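Local coordinates for protein lantibiotic dehydratase (Microbispora corallina, PDB 5EHK) that probably dehydrates serine and threonine residues of the NAI-107 precursor peptide in a tRNA-dependent manner during lantibiotic biosynthesis, at residues Thr384-Ala389 with Ile786-Glu791; Ala392-Ser397 with Asp496-Leu501. All coordinates share one frame; numbering follows the deposited sequence.

Overall arrangement
Following the chain from the N terminus, both contacts begin on helix 380-395, which comes straight after strand 366-379: its middle serves contact 1, its C-terminal end and the turn after it contact 2. Residues 496-501, which lead into and begin strand 500-508, then return to close the smaller loop, contact 2. Strand 785-792 arrives much later and closes contact 1, with 396 residues between the two segments. Contact 2 is therefore nested inside contact 1. Strands 500-508 and 785-792 are antiparallel neighbours, and Leu790 O lies 3.0 Å from Leu501 N, a probable hydrogen bond. With centres about 12 Å apart, the two contacts tie one helix to adjoining strands.

Contact 1: Thr384-Ala389 with Ile786-Glu791; sequences TEIERA and IVVPLE
Glu387 carries the one flat group among the touching residues, but Leu790 meets its aliphatic stem: Glu387 CG lies 3.8 Å from Leu790 CD2. The acid itself is held by other parts of the chain, OE1 in a salt bridge to Arg793 and OE2 by the backbone N of Ala8. This is helix-on-sheet packing: helix 384-389 passes over strand 786-791 with an axis separation of 10.1 Å and a crossing angle of -60°. Strand 785-792 runs between strands 6-17 and 500-508, antiparallel to both. Val788 and Leu790, two positions apart, both point their CB atoms at the helix, whereas Val787 and Pro789 pack on residues of strand 6-17 and nearby loops. Across from Val788, Ile386 presents both of its branches. Its longer arm is extended (chi2 178°) and brings CD1 within 3.8 Å of Val788 CG1. The shorter branch, CG2, stands anti to the backbone N and lies 4.1 Å from each of Val788 CG1 and CG2. The Ile386 side chain also touches Val505 and Val522, on strands 500-508 and 521-524. No hydrogen bond links the two segments, and the surface buried between them is modest, 169 Å² with both sides summed. Leu790 CD2 is shared between the two helix residues, lying 3.8 Å from Glu387 CA and 4.4 Å from Ile386 CG2.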
# COMPACT_ATOMS: atom_id res chain seq x y z
N THR A 384 -13.98 9.04 40.24
CA THR A 384 -12.55 9.28 40.13
C THR A 384 -11.82 8.13 39.42
O THR A 384 -10.81 8.35 38.75
CB THR A 384 -11.94 9.60 41.50
OG1 THR A 384 -12.34 10.93 41.85
CG2 THR A 384 -10.40 9.53 41.49
N GLU A 385 -12.33 6.91 39.59
CA GLU A 385 -11.72 5.74 38.95
C GLU A 385 -11.88 5.92 37.45
O GLU A 385 -10.91 5.93 36.70
CB GLU A 385 -12.37 4.44 39.43
CG GLU A 385 -11.66 3.14 38.99
CD GLU A 385 -10.18 3.03 39.41
OE1 GLU A 385 -9.86 3.11 40.62
OE2 GLU A 385 -9.33 2.83 38.52
N ILE A 386 -13.13 6.13 37.04
CA ILE A 386 -13.45 6.32 35.65
C ILE A 386 -12.68 7.48 35.05
O ILE A 386 -12.15 7.36 33.96
CB ILE A 386 -14.94 6.53 35.48
CG1 ILE A 386 -15.68 5.29 36.01
CG2 ILE A 386 -15.29 6.83 34.02
CD1 ILE A 386 -17.15 5.41 35.95
N GLU A 387 -12.56 8.59 35.76
CA GLU A 387 -11.77 9.69 35.22
C GLU A 387 -10.31 9.33 35.02
O GLU A 387 -9.68 9.82 34.08
CB GLU A 387 -11.88 10.92 36.11
CG GLU A 387 -13.28 11.46 36.17
CD GLU A 387 -13.41 12.63 37.11
OE1 GLU A 387 -12.42 12.95 37.79
OE2 GLU A 387 -14.52 13.19 37.21
N ARG A 388 -9.75 8.50 35.90
CA ARG A 388 -8.34 8.13 35.81
C ARG A 388 -8.15 7.12 34.66
O ARG A 388 -7.10 7.06 34.02
CB ARG A 388 -7.84 7.55 37.14
CG ARG A 388 -7.48 8.60 38.21
CD ARG A 388 -6.63 8.02 39.37
NE ARG A 388 -5.19 8.08 39.09
CZ ARG A 388 -4.23 8.14 40.02
NH1 ARG A 388 -4.54 8.13 41.31
NH2 ARG A 388 -2.96 8.20 39.64
N ALA A 389 -9.19 6.34 34.40
CA ALA A 389 -9.16 5.33 33.36
C ALA A 389 -9.16 5.99 31.99
O ALA A 389 -8.28 5.72 31.16
CB ALA A 389 -10.33 4.40 33.52
N ILE A 786 -23.20 1.45 32.62
CA ILE A 786 -23.26 2.84 33.00
C ILE A 786 -22.59 3.67 31.91
O ILE A 786 -21.45 3.40 31.55
CB ILE A 786 -22.58 3.05 34.36
CG1 ILE A 786 -23.40 2.33 35.43
CG2 ILE A 786 -22.47 4.51 34.68
CD1 ILE A 786 -22.69 2.15 36.73
N VAL A 787 -23.30 4.65 31.35
CA VAL A 787 -22.68 5.53 30.36
C VAL A 787 -22.32 6.87 30.99
O VAL A 787 -23.19 7.69 31.28
CB VAL A 787 -23.61 5.82 29.18
CG1 VAL A 787 -22.85 6.56 28.11
CG2 VAL A 787 -24.17 4.54 28.63
N VAL A 788 -21.04 7.11 31.15
CA VAL A 788 -20.60 8.31 31.81
C VAL A 788 -19.82 9.23 30.89
O VAL A 788 -18.76 8.88 30.43
CB VAL A 788 -19.80 7.96 33.11
CG1 VAL A 788 -19.23 6.56 33.04
CG2 VAL A 788 -18.74 9.03 33.45
N PRO A 789 -20.39 10.41 30.59
CA PRO A 789 -19.71 11.44 29.79
C PRO A 789 -18.59 12.09 30.59
O PRO A 789 -18.65 12.10 31.80
CB PRO A 789 -20.81 12.46 29.52
CG PRO A 789 -22.10 11.68 29.71
CD PRO A 789 -21.81 10.71 30.80
N LEU A 790 -17.58 12.63 29.91
CA LEU A 790 -16.47 13.32 30.54
C LEU A 790 -16.05 14.47 29.61
O LEU A 790 -16.18 14.35 28.39
CB LEU A 790 -15.28 12.37 30.77
CG LEU A 790 -15.49 11.16 31.70
CD1 LEU A 790 -15.88 9.96 30.89
CD2 LEU A 790 -14.27 10.83 32.58
N GLU A 791 -15.61 15.59 30.19
CA GLU A 791 -15.17 16.74 29.39
C GLU A 791 -13.74 17.08 29.77
O GLU A 791 -13.30 16.73 30.86
CB GLU A 791 -16.04 17.97 29.64
CG GLU A 791 -17.52 17.76 29.43
CD GLU A 791 -18.34 19.03 29.69
OE1 GLU A 791 -17.76 20.05 30.15
OE2 GLU A 791 -19.56 19.02 29.38

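Contact 2: Ala392-Ser397 with Asp496-Leu501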
# COMPACT_ATOMS: atom_id res chain seq x y z
N ALA A 392 -5.95 7.14 31.11
CA ALA A 392 -5.03 6.09 30.72
C ALA A 392 -5.18 5.76 29.23
O ALA A 392 -4.18 5.70 28.49
CB ALA A 392 -5.28 4.85 31.56
N LEU A 393 -6.42 5.53 28.83
CA LEU A 393 -6.78 5.30 27.43
C LEU A 393 -6.32 6.44 26.55
O LEU A 393 -5.93 6.23 25.41
CB LEU A 393 -8.27 5.11 27.27
CG LEU A 393 -8.78 3.76 27.77
CD1 LEU A 393 -10.23 3.59 27.38
CD2 LEU A 393 -7.93 2.59 27.27
N TRP A 394 -6.41 7.66 27.05
CA TRP A 394 -5.98 8.77 26.23
C TRP A 394 -4.47 8.75 26.07
O TRP A 394 -3.98 8.93 24.97
CB TRP A 394 -6.45 10.12 26.80
CG TRP A 394 -6.07 11.29 25.95
CD1 TRP A 394 -6.63 11.65 24.76
CD2 TRP A 394 -5.06 12.27 26.23
NE1 TRP A 394 -6.02 12.79 24.28
CE2 TRP A 394 -5.06 13.19 25.16
CE3 TRP A 394 -4.16 12.46 27.27
CZ2 TRP A 394 -4.20 14.26 25.12
CZ3 TRP A 394 -3.30 13.53 27.23
CH2 TRP A 394 -3.32 14.42 26.16
N ARG A 395 -3.74 8.50 27.14
CA ARG A 395 -2.29 8.57 27.04
C ARG A 395 -1.76 7.48 26.11
O ARG A 395 -0.69 7.64 25.52
CB ARG A 395 -1.62 8.48 28.41
CG ARG A 395 -1.89 9.64 29.35
CD ARG A 395 -1.34 9.32 30.75
NE ARG A 395 0.12 9.18 30.76
CZ ARG A 395 0.79 8.42 31.63
NH1 ARG A 395 0.13 7.70 32.54
NH2 ARG A 395 2.11 8.36 31.57
N LEU A 396 -2.53 6.40 26.01
CA LEU A 396 -2.19 5.19 25.26
C LEU A 396 -2.69 5.21 23.81
O LEU A 396 -2.52 4.25 23.06
CB LEU A 396 -2.84 3.98 25.94
CG LEU A 396 -2.22 3.58 27.28
CD1 LEU A 396 -2.93 2.36 27.85
CD2 LEU A 396 -0.73 3.34 27.13
N SER A 397 -3.33 6.31 23.45
CA SER A 397 -3.93 6.47 22.13
C SER A 397 -2.86 6.74 21.05
O SER A 397 -1.71 7.06 21.38
CB SER A 397 -4.95 7.62 22.19
OG SER A 397 -4.29 8.85 22.43
N ASP A 496 -3.75 18.79 23.18
CA ASP A 496 -4.42 17.87 22.26
C ASP A 496 -5.62 17.20 22.90
O ASP A 496 -6.26 16.33 22.29
CB ASP A 496 -3.44 16.80 21.76
CG ASP A 496 -2.33 17.38 20.89
OD1 ASP A 496 -2.46 18.57 20.49
OD2 ASP A 496 -1.35 16.65 20.59
N LEU A 497 -5.92 17.57 24.13
CA LEU A 497 -7.02 16.93 24.82
C LEU A 497 -8.31 17.22 24.08
O LEU A 497 -8.57 18.35 23.68
CB LEU A 497 -7.11 17.40 26.27
CG LEU A 497 -6.08 16.84 27.26
CD1 LEU A 497 -6.11 17.69 28.50
CD2 LEU A 497 -6.38 15.39 27.58
N PRO A 498 -9.14 16.20 23.91
CA PRO A 498 -10.40 16.38 23.19
C PRO A 498 -11.39 17.16 24.04
O PRO A 498 -11.22 17.19 25.27
CB PRO A 498 -10.91 14.95 23.03
CG PRO A 498 -10.37 14.26 24.25
CD PRO A 498 -9.01 14.85 24.46
N ASN A 499 -12.41 17.74 23.41
CA ASN A 499 -13.49 18.42 24.13
C ASN A 499 -14.28 17.47 25.04
O ASN A 499 -14.50 17.78 26.20
CB ASN A 499 -14.47 19.10 23.18
CG ASN A 499 -13.78 20.05 22.22
OD1 ASN A 499 -12.85 20.78 22.58
ND2 ASN A 499 -14.26 20.06 20.98
N SER A 500 -14.70 16.32 24.53
CA SER A 500 -15.49 15.41 25.35
C SER A 500 -15.45 13.94 24.90
O SER A 500 -14.84 13.60 23.90
CB SER A 500 -16.93 15.93 25.45
OG SER A 500 -17.71 15.72 24.27
N LEU A 501 -16.06 13.05 25.68
CA LEU A 501 -16.11 11.63 25.35
C LEU A 501 -17.15 10.90 26.21
O LEU A 501 -17.72 11.51 27.11
CB LEU A 501 -14.73 10.97 25.47
CG LEU A 501 -14.10 10.89 26.86
CD1 LEU A 501 -13.33 9.59 26.96
CD2 LEU A 501 -13.20 12.10 27.16
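Leu497 packs one methyl squarely against the indole of Trp394, and here the contact is tight. Its CD2 sits 3.3 Å from the centroid of the six-membered ring and only 5° off the ring normal, a CH-pi arrangement; measured against the whole indole, the methyl is displaced toward the rim. Leu497 CG follows behind, 3.8 Å from Trp394 CH2, and the two side chains meet at about a right angle. The indole reaches this position because Trp394 CG stands anti to the backbone N (chi1 -177°), which carries the ring out from the helix toward the loop. At the five-membered ring the neighbour is Pro498, whose CD approaches Trp394 NE1 obliquely at 3.6 Å. That NE1 has its hydrogen-bond partner outside the two segments, at the carbonyl O of Arg661. In fold terms, the C-terminal end of helix 380-395 is packed on the loop that leads into strand 500-508, within the N-terminal lantibiotic dehydratase region. The helix end is secured locally: Trp394 O accepts from both Ser397 N and Ser397 OG, the latter at 2.6 Å, in the carbonyl plane with a C=O...donor angle of 147°. The looser margin lies at the partly exposed Asp496. It approaches mainly through its backbone, Asp496 C lying 3.9 Å from Trp394 CZ2, while its CB stays 4.3 Å from the same atom, and its carboxylate instead forms a salt bridge through OD1 to Arg799.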